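Local coordinates for glutaminase 1 (PDB 1U60), which catalyses the hydrolysis of L-glutamine to L-glutamate and ammonium as a homotetrameric enzyme of the glutaminase family, at residues A[78-81]-A[82-86]; A[34-37]-A[38-42]; A[145-148]-A[149-153]; A[28-31]-A[32-35]. One frame throughout, in Å; residues are numbered along the deposited sequence.

How the contacts relate
Contact 4 (residues 28-31 with 32-35) lies next to the predicted substrate site: the side chain of Tyr-29 comes within about 3 Å of that of Glu-161 and about 4 Å of that of Val-262. Contact 2 (34-37 with 38-42) continues the same chain, sharing Ala-34 and Asn-35, with its centre about 11 Å from that of contact 4; there Val-36 is already about 10 Å, side chain to side chain, from Val-262. Contacts 1 and 3 lie away from the annotated sites, each where a helix ends at a glycine of positive phi; their nearest atoms are about 8 Å apart. Contacts 1 and 2 flank the chain's centre from opposite sides, about 37 Å between centres.

Contact 1 of 4, residues A[78-81]-A[82-86]; sequences EDVG and PQAVQ
With chi1 at -56°, Val-80 places CG2 between its backbone N and carbonyl carbon and turns that methyl towards helix 82-88; Val-85 sends its own CG2 anti to the carbonyl carbon, back towards the end of the preceding helix. The two branches meet CG2 to CG2 at 4.0 Å, the side chains crossing at about a right angle. Ala-84 completes the apolar cluster, its CB packing against Val-80 CG2 at 3.6 Å and reaching the backbone as well, 3.5 Å from Val-80 O.

The chain between the helices is a sharp bend at Gly-81, which leaves helical geometry with phi 89° and is at once the N-cap of the next helix. Its carbonyl accepts the N-H of Val-85, with Val-85 N to Gly-81 O 3.2 Å and an N-H...O angle of 161°; the donor lies in the carbonyl plane, giving the first turn of helix 82-88 a regular bond. A water bridges the same corner, donating to Val-80 O at 2.8 Å and accepting from Ala-84 N at 2.9 Å. It thus joins a carbonyl at the end of one helix to an amide in the first turn of the next.

The contact is therefore a tight bend between helices 68-80 and 82-88 at the surface. Val-85 packs back on Leu-73, Ala-76 and Leu-77 of helix 68-80, while Asp-79 forms a salt bridge with Arg-138 of helix 132-147. Helix 82-88 also faces the second subunit, where Tyr-252 of that subunit bonds to Pro-82 O and Asp-249 of that subunit accepts from Gln-86 NE2.

Contact 2 of 4, residues A[34-37]-A[38-42]; sequences ANVP and GQLAA. With EDO (1,2-ethanediol), chain J.
Pro-37 and Leu-40 lie side by side and point the same way, their side chains set at the two ends of a type I beta turn that runs from Pro-37 to Leu-40. The evidence is the approach of Pro-37 CD to Leu-40 CD1 at 3.9 Å. Separately, Leu-40 CG touches the carbonyl of the turn, 3.4 Å from Pro-37 O. The bond closing the turn, from Leu-40 N to Pro-37 O, is long and weak at 3.4 Å although its N-H...O angle is 164°, and apolar contact accompanies it.

Val-36 approaches differently: its side chain crosses that of Leu-40 at about a right angle. Its CG1, anti to the backbone N (chi1 -179°), meets Leu-40 CD1 at 4.0 Å, and that one leucine methyl therefore serves both the valine and the proline ring.

Gln-39 bends at chi2 (-68°), which folds its amide back beside Pro-37 CB, with OE1 3.6 Å from that carbon. An ethanediol, probably from the crystallisation liquor, is modelled beside this amide, but so close to NE2 that its exact placement is doubtful.

The turn lies in the surface loop leading from helix 31-34 into strand 42-47. Arg-291 of helix 290-303 bonds to Gly-38 O, and Ser-280 to Leu-40 O; Val-36 also packs on Pro-281. The methyl that meets both valine and proline, Leu-40 CD1, also lies 3.5 Å from Pro-37 O.

Contact 3 of 4, residues A[145-148]-A[149-153]; sequences QLAG and EQVAL
Gly-148 and Val-151 close a type I beta turn, and the bond closing it runs backbone to backbone. Val-151 N donates to Gly-148 O at 3.2 Å with an N-H...O angle of 165°, nearly straight at the hydrogen. At the acceptor the geometry is less regular: the C=O...N angle is well short of straight, and the donor stands above the carbonyl plane, 48° out of it, as the tight turn brings the amide over the carbonyl instead of in front of it.

Van der Waals contact accompanies this bond. The CG2 branch of Val-151 is anti to its carbonyl carbon, a torsion that brings the methyl against the same oxygen, 3.4 Å from Gly-148 O. Val-151 CG2 also reaches Ala-147 CB at 4.2 Å, a loose apolar touch between the last helical residue and the end of the turn. Both of these side chains are buried, whereas Glu-149 and Gln-150, the two central residues of the turn, are exposed; the carboxylate of Glu-149 is carried off on a chain extended beyond CG.

Backbone conformation supplies the change of direction. Gly-148 is the first residue after the helix to leave helical angles, at phi 143°. Positive phi here is a conformation that glycine adopts readily.

The turn thus takes the chain from helix 132-147 into the short strand 152-153. That strand pairs with strand 198-200 through Ala-152 and Leu-199, and Val-151 packs on Thr-198 and Leu-200. Gln-144 of the helix reaches back to bond Val-151 O, while Leu-146 packs on Leu-208 of helix 202-213.

Contact 4 of 4, residues A[28-31]-A[32-35]; sequences DYIP and FLAN
Pro-31 O receives the N-H of Asn-35 N at 2.9 Å, the shorter of the two hydrogen bonds between 28-31 and 32-35. The donor lies nearly along the C=O axis, yet the bond bends at its hydrogen, with an N-H...O angle of 131°. One step earlier, Ala-34 N donates to Ile-30 O at 3.3 Å, straighter at 165° and in the carbonyl plane. Ile-30 is the N-cap residue, and the Ala-34 bond closes the first turn of the short helix.

Leu-33 gathers the apolar part of the contact. Its CD1 touches the phenol end of Tyr-29, 3.7 Å from CZ and 3.6 Å from OH, approaching the ring obliquely. The same methyl meets Ile-30 CG1 at 3.8 Å. Ile-30 brings that branch within reach because CG1 sits between its backbone N and carbonyl carbon (chi1 51°), and the chain then runs on extended to lay CD1 beside Leu-33 CG. Separately, Asp-28 CB packs on Ala-34 CB at 3.7 Å.

Around the contact, Ile-30 and Phe-32 pack on helix 155-162, and Tyr-29 also touches Val-262. The phenol hydroxyl bonds to Glu-161 OE2; Glu-161 and Val-262 are both predicted to bind substrate. Tyr-29 therefore combines a polar tie to Glu-161 with apolar contact with Leu-33 CD1 at its hydroxyl end, a geometry consistent with a second-shell role in positioning that carboxylate.

Contact 1 of 4, residues A[78-81]-A[82-86]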
loop_
_atom_site.group_PDB
_atom_site.type_symbol
_atom_site.label_atom_id
_atom_site.label_comp_id
_atom_site.label_asym_id
_atom_site.label_seq_id
_atom_site.Cartn_x
_atom_site.Cartn_y
_atom_site.Cartn_z
ATOM N N GLU A 78 3.550 -20.897 -0.050
ATOM C CA GLU A 78 4.394 -22.035 0.261
ATOM C C GLU A 78 4.227 -23.104 -0.811
ATOM O O GLU A 78 5.224 -23.728 -1.230
ATOM C CB GLU A 78 4.051 -22.652 1.627
ATOM C CG GLU A 78 4.298 -21.741 2.823
ATOM C CD GLU A 78 5.774 -21.430 3.010
ATOM O OE1 GLU A 78 6.604 -22.372 2.888
ATOM O OE2 GLU A 78 6.127 -20.257 3.224
ATOM N N ASP A 79 2.997 -23.286 -1.290
ATOM C CA ASP A 79 2.683 -24.305 -2.309
ATOM C C ASP A 79 3.187 -24.000 -3.711
ATOM O O ASP A 79 3.789 -24.866 -4.345
ATOM C CB ASP A 79 1.192 -24.538 -2.418
ATOM C CG ASP A 79 0.633 -25.411 -1.317
ATOM O OD1 ASP A 79 1.374 -25.883 -0.405
ATOM O OD2 ASP A 79 -0.599 -25.604 -1.258
ATOM N N VAL A 80 2.956 -22.775 -4.222
ATOM C CA VAL A 80 3.215 -22.474 -5.632
ATOM C C VAL A 80 4.206 -21.316 -5.865
ATOM O O VAL A 80 4.689 -21.142 -6.968
ATOM C CB VAL A 80 1.899 -22.236 -6.425
ATOM C CG1 VAL A 80 0.956 -23.437 -6.304
ATOM C CG2 VAL A 80 1.176 -20.911 -6.001
ATOM N N GLY A 81 4.528 -20.566 -4.810
ATOM C CA GLY A 81 5.543 -19.521 -4.820
ATOM C C GLY A 81 4.976 -18.172 -5.229
ATOM O O GLY A 81 3.847 -18.113 -5.730
ATOM N N PRO A 82 5.735 -17.103 -5.035
ATOM C CA PRO A 82 5.199 -15.758 -5.265
ATOM C C PRO A 82 4.891 -15.400 -6.691
ATOM O O PRO A 82 3.928 -14.641 -6.934
ATOM C CB PRO A 82 6.283 -14.822 -4.684
ATOM C CG PRO A 82 7.538 -15.694 -4.679
ATOM C CD PRO A 82 7.070 -17.041 -4.397
ATOM N N GLN A 83 5.676 -15.909 -7.649
ATOM C CA GLN A 83 5.377 -15.579 -9.042
ATOM C C GLN A 83 4.011 -16.116 -9.456
ATOM O O GLN A 83 3.221 -15.415 -10.072
ATOM C CB GLN A 83 6.480 -16.063 -10.029
ATOM C CG GLN A 83 6.222 -15.536 -11.439
ATOM C CD GLN A 83 6.342 -14.021 -11.508
ATOM O OE1 GLN A 83 7.376 -13.470 -11.158
ATOM N NE2 GLN A 83 5.273 -13.352 -11.902
ATOM N N ALA A 84 3.705 -17.364 -9.087
ATOM C CA ALA A 84 2.438 -17.947 -9.389
ATOM C C ALA A 84 1.285 -17.228 -8.741
ATOM O O ALA A 84 0.230 -17.108 -9.344
ATOM C CB ALA A 84 2.452 -19.447 -8.980
ATOM N N VAL A 85 1.440 -16.812 -7.481
ATOM C CA VAL A 85 0.404 -16.078 -6.833
ATOM C C VAL A 85 0.162 -14.740 -7.552
ATOM O O VAL A 85 -0.971 -14.351 -7.775
ATOM C CB VAL A 85 0.706 -15.887 -5.334
ATOM C CG1 VAL A 85 -0.267 -14.875 -4.705
ATOM C CG2 VAL A 85 0.598 -17.239 -4.615
ATOM N N GLN A 86 1.218 -14.080 -7.976
ATOM C CA GLN A 86 1.080 -12.761 -8.651
ATOM C C GLN A 86 0.380 -12.924 -10.033
ATOM O O GLN A 86 -0.482 -12.108 -10.415
ATOM C CB GLN A 86 2.447 -12.100 -8.800
ATOM C CG GLN A 86 2.316 -10.646 -9.200
ATOM C CD GLN A 86 3.663 -9.946 -9.313
ATOM O OE1 GLN A 86 4.721 -10.593 -9.240
ATOM N NE2 GLN A 86 3.626 -8.602 -9.412
HETATM O O HOH W 1 5.885 -19.086 -8.386
#

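Contact 2 of 4, residues A[34-37]-A[38-42]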
loop_
_atom_site.group_PDB
_atom_site.type_symbol
_atom_site.label_atom_id
_atom_site.label_comp_id
_atom_site.label_asym_id
_atom_site.label_seq_id
_atom_site.Cartn_x
_atom_site.Cartn_y
_atom_site.Cartn_z
ATOM N N ALA A 34 -24.770 -11.554 14.657
ATOM C CA ALA A 34 -25.687 -10.568 15.196
ATOM C C ALA A 34 -25.779 -10.614 16.736
ATOM O O ALA A 34 -25.936 -9.583 17.392
ATOM C CB ALA A 34 -27.094 -10.791 14.603
ATOM N N ASN A 35 -25.592 -11.810 17.278
ATOM C CA ASN A 35 -25.843 -12.156 18.686
ATOM C C ASN A 35 -24.588 -12.063 19.553
ATOM O O ASN A 35 -24.648 -12.193 20.766
ATOM C CB ASN A 35 -26.408 -13.582 18.765
ATOM C CG ASN A 35 -27.841 -13.688 18.239
ATOM O OD1 ASN A 35 -28.544 -12.683 18.098
ATOM N ND2 ASN A 35 -28.276 -14.930 17.926
ATOM N N VAL A 36 -23.418 -11.831 18.954
ATOM C CA VAL A 36 -22.205 -11.686 19.775
ATOM C C VAL A 36 -22.378 -10.441 20.635
ATOM O O VAL A 36 -22.651 -9.385 20.089
ATOM C CB VAL A 36 -20.894 -11.552 18.923
ATOM C CG1 VAL A 36 -19.662 -11.418 19.839
ATOM C CG2 VAL A 36 -20.714 -12.739 18.030
ATOM N N PRO A 37 -22.207 -10.535 21.968
ATOM C CA PRO A 37 -22.416 -9.352 22.805
ATOM C C PRO A 37 -21.535 -8.198 22.347
ATOM O O PRO A 37 -20.321 -8.354 22.256
ATOM C CB PRO A 37 -22.072 -9.825 24.209
ATOM C CG PRO A 37 -22.376 -11.371 24.161
ATOM C CD PRO A 37 -21.933 -11.750 22.766
ATOM N N GLY A 38 -22.155 -7.059 22.072
ATOM C CA GLY A 38 -21.493 -5.938 21.413
ATOM C C GLY A 38 -20.468 -5.182 22.233
ATOM O O GLY A 38 -19.610 -4.527 21.642
ATOM N N GLN A 39 -20.508 -5.334 23.568
ATOM C CA GLN A 39 -19.587 -4.643 24.437
ATOM C C GLN A 39 -18.215 -5.329 24.580
ATOM O O GLN A 39 -17.316 -4.752 25.181
ATOM C CB GLN A 39 -20.203 -4.410 25.831
ATOM C CG GLN A 39 -20.215 -5.526 26.801
ATOM C CD GLN A 39 -21.123 -6.665 26.422
ATOM O OE1 GLN A 39 -22.037 -6.523 25.588
ATOM N NE2 GLN A 39 -20.874 -7.830 27.045
ATOM N N LEU A 40 -18.104 -6.569 24.121
ATOM C CA LEU A 40 -16.840 -7.290 24.240
ATOM C C LEU A 40 -15.758 -6.528 23.515
ATOM O O LEU A 40 -15.990 -6.043 22.402
ATOM C CB LEU A 40 -16.964 -8.669 23.660
ATOM C CG LEU A 40 -17.938 -9.620 24.323
ATOM C CD1 LEU A 40 -18.180 -10.882 23.474
ATOM C CD2 LEU A 40 -17.432 -9.961 25.725
ATOM N N ALA A 41 -14.570 -6.501 24.118
ATOM C CA ALA A 41 -13.459 -5.755 23.568
ATOM C C ALA A 41 -12.139 -6.228 24.157
ATOM O O ALA A 41 -12.058 -6.465 25.377
ATOM C CB ALA A 41 -13.642 -4.307 23.881
ATOM N N ALA A 42 -11.099 -6.368 23.310
ATOM C CA ALA A 42 -9.799 -6.878 23.713
ATOM C C ALA A 42 -8.729 -6.323 22.820
ATOM O O ALA A 42 -8.999 -5.951 21.659
ATOM C CB ALA A 42 -9.774 -8.385 23.708
HETATM C C1 EDO J . -19.768 -10.393 28.743
HETATM O O1 EDO J . -19.158 -9.169 29.100
HETATM C C2 EDO J . -20.639 -10.196 27.516
HETATM O O2 EDO J . -21.947 -10.720 27.671
#

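Contact 3 of 4, residues A[145-148]-A[149-153]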
loop_
_atom_site.group_PDB
_atom_site.type_symbol
_atom_site.label_atom_id
_atom_site.label_comp_id
_atom_site.label_asym_id
_atom_site.label_seq_id
_atom_site.Cartn_x
_atom_site.Cartn_y
_atom_site.Cartn_z
ATOM N N GLN A 145 -1.313 -23.667 12.826
ATOM C CA GLN A 145 0.113 -23.433 12.911
ATOM C C GLN A 145 0.457 -21.967 13.118
ATOM O O GLN A 145 1.367 -21.659 13.856
ATOM C CB GLN A 145 0.802 -23.909 11.648
ATOM C CG GLN A 145 0.867 -25.386 11.483
ATOM C CD GLN A 145 1.571 -25.760 10.155
ATOM O OE1 GLN A 145 1.065 -25.447 9.050
ATOM N NE2 GLN A 145 2.699 -26.449 10.261
ATOM N N LEU A 146 -0.274 -21.097 12.446
ATOM C CA LEU A 146 0.010 -19.640 12.507
ATOM C C LEU A 146 -0.530 -18.965 13.763
ATOM O O LEU A 146 0.125 -18.102 14.281
ATOM C CB LEU A 146 -0.598 -18.967 11.299
ATOM C CG LEU A 146 0.053 -19.314 9.978
ATOM C CD1 LEU A 146 -0.873 -18.848 8.886
ATOM C CD2 LEU A 146 1.375 -18.660 9.837
ATOM N N ALA A 147 -1.714 -19.377 14.242
ATOM C CA ALA A 147 -2.440 -18.673 15.304
ATOM C C ALA A 147 -2.660 -19.465 16.594
ATOM O O ALA A 147 -2.877 -18.885 17.661
ATOM C CB ALA A 147 -3.792 -18.190 14.778
ATOM N N GLY A 148 -2.649 -20.796 16.491
ATOM C CA GLY A 148 -2.796 -21.625 17.671
ATOM C C GLY A 148 -3.609 -22.867 17.434
ATOM O O GLY A 148 -4.540 -22.882 16.636
ATOM N N GLU A 149 -3.265 -23.925 18.174
ATOM C CA GLU A 149 -3.846 -25.229 17.925
ATOM C C GLU A 149 -5.332 -25.284 18.259
ATOM O O GLU A 149 -6.015 -26.198 17.784
ATOM C CB GLU A 149 -3.112 -26.354 18.698
ATOM C CG GLU A 149 -3.071 -26.164 20.205
ATOM C CD GLU A 149 -2.402 -27.318 20.958
ATOM O OE1 GLU A 149 -2.051 -28.337 20.319
ATOM O OE2 GLU A 149 -2.223 -27.182 22.199
ATOM N N GLN A 150 -5.826 -24.366 19.078
ATOM C CA GLN A 150 -7.252 -24.396 19.469
ATOM C C GLN A 150 -8.167 -23.819 18.373
ATOM O O GLN A 150 -9.377 -23.896 18.514
ATOM C CB GLN A 150 -7.509 -23.659 20.793
ATOM C CG GLN A 150 -6.690 -24.215 21.996
ATOM C CD GLN A 150 -6.979 -25.698 22.260
ATOM O OE1 GLN A 150 -6.056 -26.520 22.404
ATOM N NE2 GLN A 150 -8.259 -26.039 22.316
ATOM N N VAL A 151 -7.605 -23.200 17.336
ATOM C CA VAL A 151 -8.429 -22.656 16.251
ATOM C C VAL A 151 -9.159 -23.830 15.615
ATOM O O VAL A 151 -8.538 -24.851 15.270
ATOM C CB VAL A 151 -7.565 -21.931 15.216
ATOM C CG1 VAL A 151 -8.381 -21.579 14.003
ATOM C CG2 VAL A 151 -6.974 -20.717 15.845
ATOM N N ALA A 152 -10.474 -23.700 15.476
ATOM C CA ALA A 152 -11.317 -24.796 15.020
ATOM C C ALA A 152 -12.611 -24.297 14.396
ATOM O O ALA A 152 -13.100 -23.241 14.743
ATOM C CB ALA A 152 -11.620 -25.738 16.196
ATOM N N LEU A 153 -13.122 -25.050 13.437
ATOM C CA LEU A 153 -14.373 -24.713 12.757
ATOM C C LEU A 153 -15.540 -24.684 13.783
ATOM O O LEU A 153 -15.668 -25.573 14.628
ATOM C CB LEU A 153 -14.629 -25.745 11.641
ATOM C CG LEU A 153 -15.829 -25.478 10.735
ATOM C CD1 LEU A 153 -15.491 -24.588 9.672
ATOM C CD2 LEU A 153 -16.291 -26.781 10.136
#

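Contact 4 of 4, residues A[28-31]-A[32-35]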
loop_
_atom_site.group_PDB
_atom_site.type_symbol
_atom_site.label_atom_id
_atom_site.label_comp_id
_atom_site.label_asym_id
_atom_site.label_seq_id
_atom_site.Cartn_x
_atom_site.Cartn_y
_atom_site.Cartn_z
ATOM N N ASP A 28 -24.597 -8.695 10.864
ATOM C CA ASP A 28 -25.844 -9.361 11.230
ATOM C C ASP A 28 -26.493 -10.199 10.117
ATOM O O ASP A 28 -27.670 -10.566 10.200
ATOM C CB ASP A 28 -26.807 -8.338 11.841
ATOM C CG ASP A 28 -27.311 -7.321 10.824
ATOM O OD1 ASP A 28 -26.945 -7.408 9.639
ATOM O OD2 ASP A 28 -28.109 -6.412 11.136
ATOM N N TYR A 29 -25.720 -10.578 9.118
ATOM C CA TYR A 29 -26.273 -11.347 8.021
ATOM C C TYR A 29 -26.497 -12.806 8.397
ATOM O O TYR A 29 -27.213 -13.496 7.690
ATOM C CB TYR A 29 -25.437 -11.211 6.756
ATOM C CG TYR A 29 -24.034 -11.718 6.923
ATOM C CD1 TYR A 29 -23.010 -10.880 7.348
ATOM C CD2 TYR A 29 -23.744 -13.023 6.661
ATOM C CE1 TYR A 29 -21.723 -11.365 7.501
ATOM C CE2 TYR A 29 -22.463 -13.510 6.822
ATOM C CZ TYR A 29 -21.481 -12.687 7.251
ATOM O OH TYR A 29 -20.212 -13.206 7.388
ATOM N N ILE A 30 -25.869 -13.255 9.492
ATOM C CA ILE A 30 -26.179 -14.548 10.118
ATOM C C ILE A 30 -26.382 -14.283 11.606
ATOM O O ILE A 30 -25.771 -13.380 12.157
ATOM C CB ILE A 30 -25.109 -15.631 9.918
ATOM C CG1 ILE A 30 -23.696 -15.142 10.287
ATOM C CG2 ILE A 30 -25.119 -16.157 8.453
ATOM C CD1 ILE A 30 -22.712 -16.295 10.467
ATOM N N PRO A 31 -27.272 -15.023 12.246
ATOM C CA PRO A 31 -27.560 -14.785 13.667
ATOM C C PRO A 31 -26.367 -14.871 14.610
ATOM O O PRO A 31 -26.309 -14.090 15.562
ATOM C CB PRO A 31 -28.596 -15.876 13.995
ATOM C CG PRO A 31 -29.281 -16.106 12.717
ATOM C CD PRO A 31 -28.200 -16.018 11.665
ATOM N N PHE A 32 -25.445 -15.798 14.379
ATOM C CA PHE A 32 -24.313 -15.951 15.250
ATOM C C PHE A 32 -23.606 -14.596 15.407
ATOM O O PHE A 32 -23.296 -14.197 16.532
ATOM C CB PHE A 32 -23.321 -16.991 14.705
ATOM C CG PHE A 32 -22.192 -17.302 15.645
ATOM C CD1 PHE A 32 -22.300 -18.308 16.573
ATOM C CD2 PHE A 32 -21.014 -16.565 15.603
ATOM C CE1 PHE A 32 -21.238 -18.617 17.431
ATOM C CE2 PHE A 32 -19.986 -16.830 16.468
ATOM C CZ PHE A 32 -20.089 -17.868 17.393
ATOM N N LEU A 33 -23.292 -13.933 14.293
ATOM C CA LEU A 33 -22.597 -12.640 14.351
ATOM C C LEU A 33 -23.475 -11.563 14.998
ATOM O O LEU A 33 -22.992 -10.714 15.743
ATOM C CB LEU A 33 -22.124 -12.244 12.953
ATOM C CG LEU A 33 -21.045 -13.141 12.369
ATOM C CD1 LEU A 33 -20.783 -12.762 10.913
ATOM C CD2 LEU A 33 -19.736 -13.028 13.193
ATOM N N ALA A 34 -24.770 -11.554 14.657
ATOM C CA ALA A 34 -25.687 -10.568 15.196
ATOM C C ALA A 34 -25.779 -10.614 16.736
ATOM O O ALA A 34 -25.936 -9.583 17.392
ATOM C CB ALA A 34 -27.094 -10.791 14.603
ATOM N N ASN A 35 -25.592 -11.810 17.278
ATOM C CA ASN A 35 -25.843 -12.156 18.686
ATOM C C ASN A 35 -24.588 -12.063 19.553
ATOM O O ASN A 35 -24.648 -12.193 20.766
ATOM C CB ASN A 35 -26.408 -13.582 18.765
ATOM C CG ASN A 35 -27.841 -13.688 18.239
ATOM O OD1 ASN A 35 -28.544 -12.683 18.098
ATOM N ND2 ASN A 35 -28.276 -14.930 17.926
#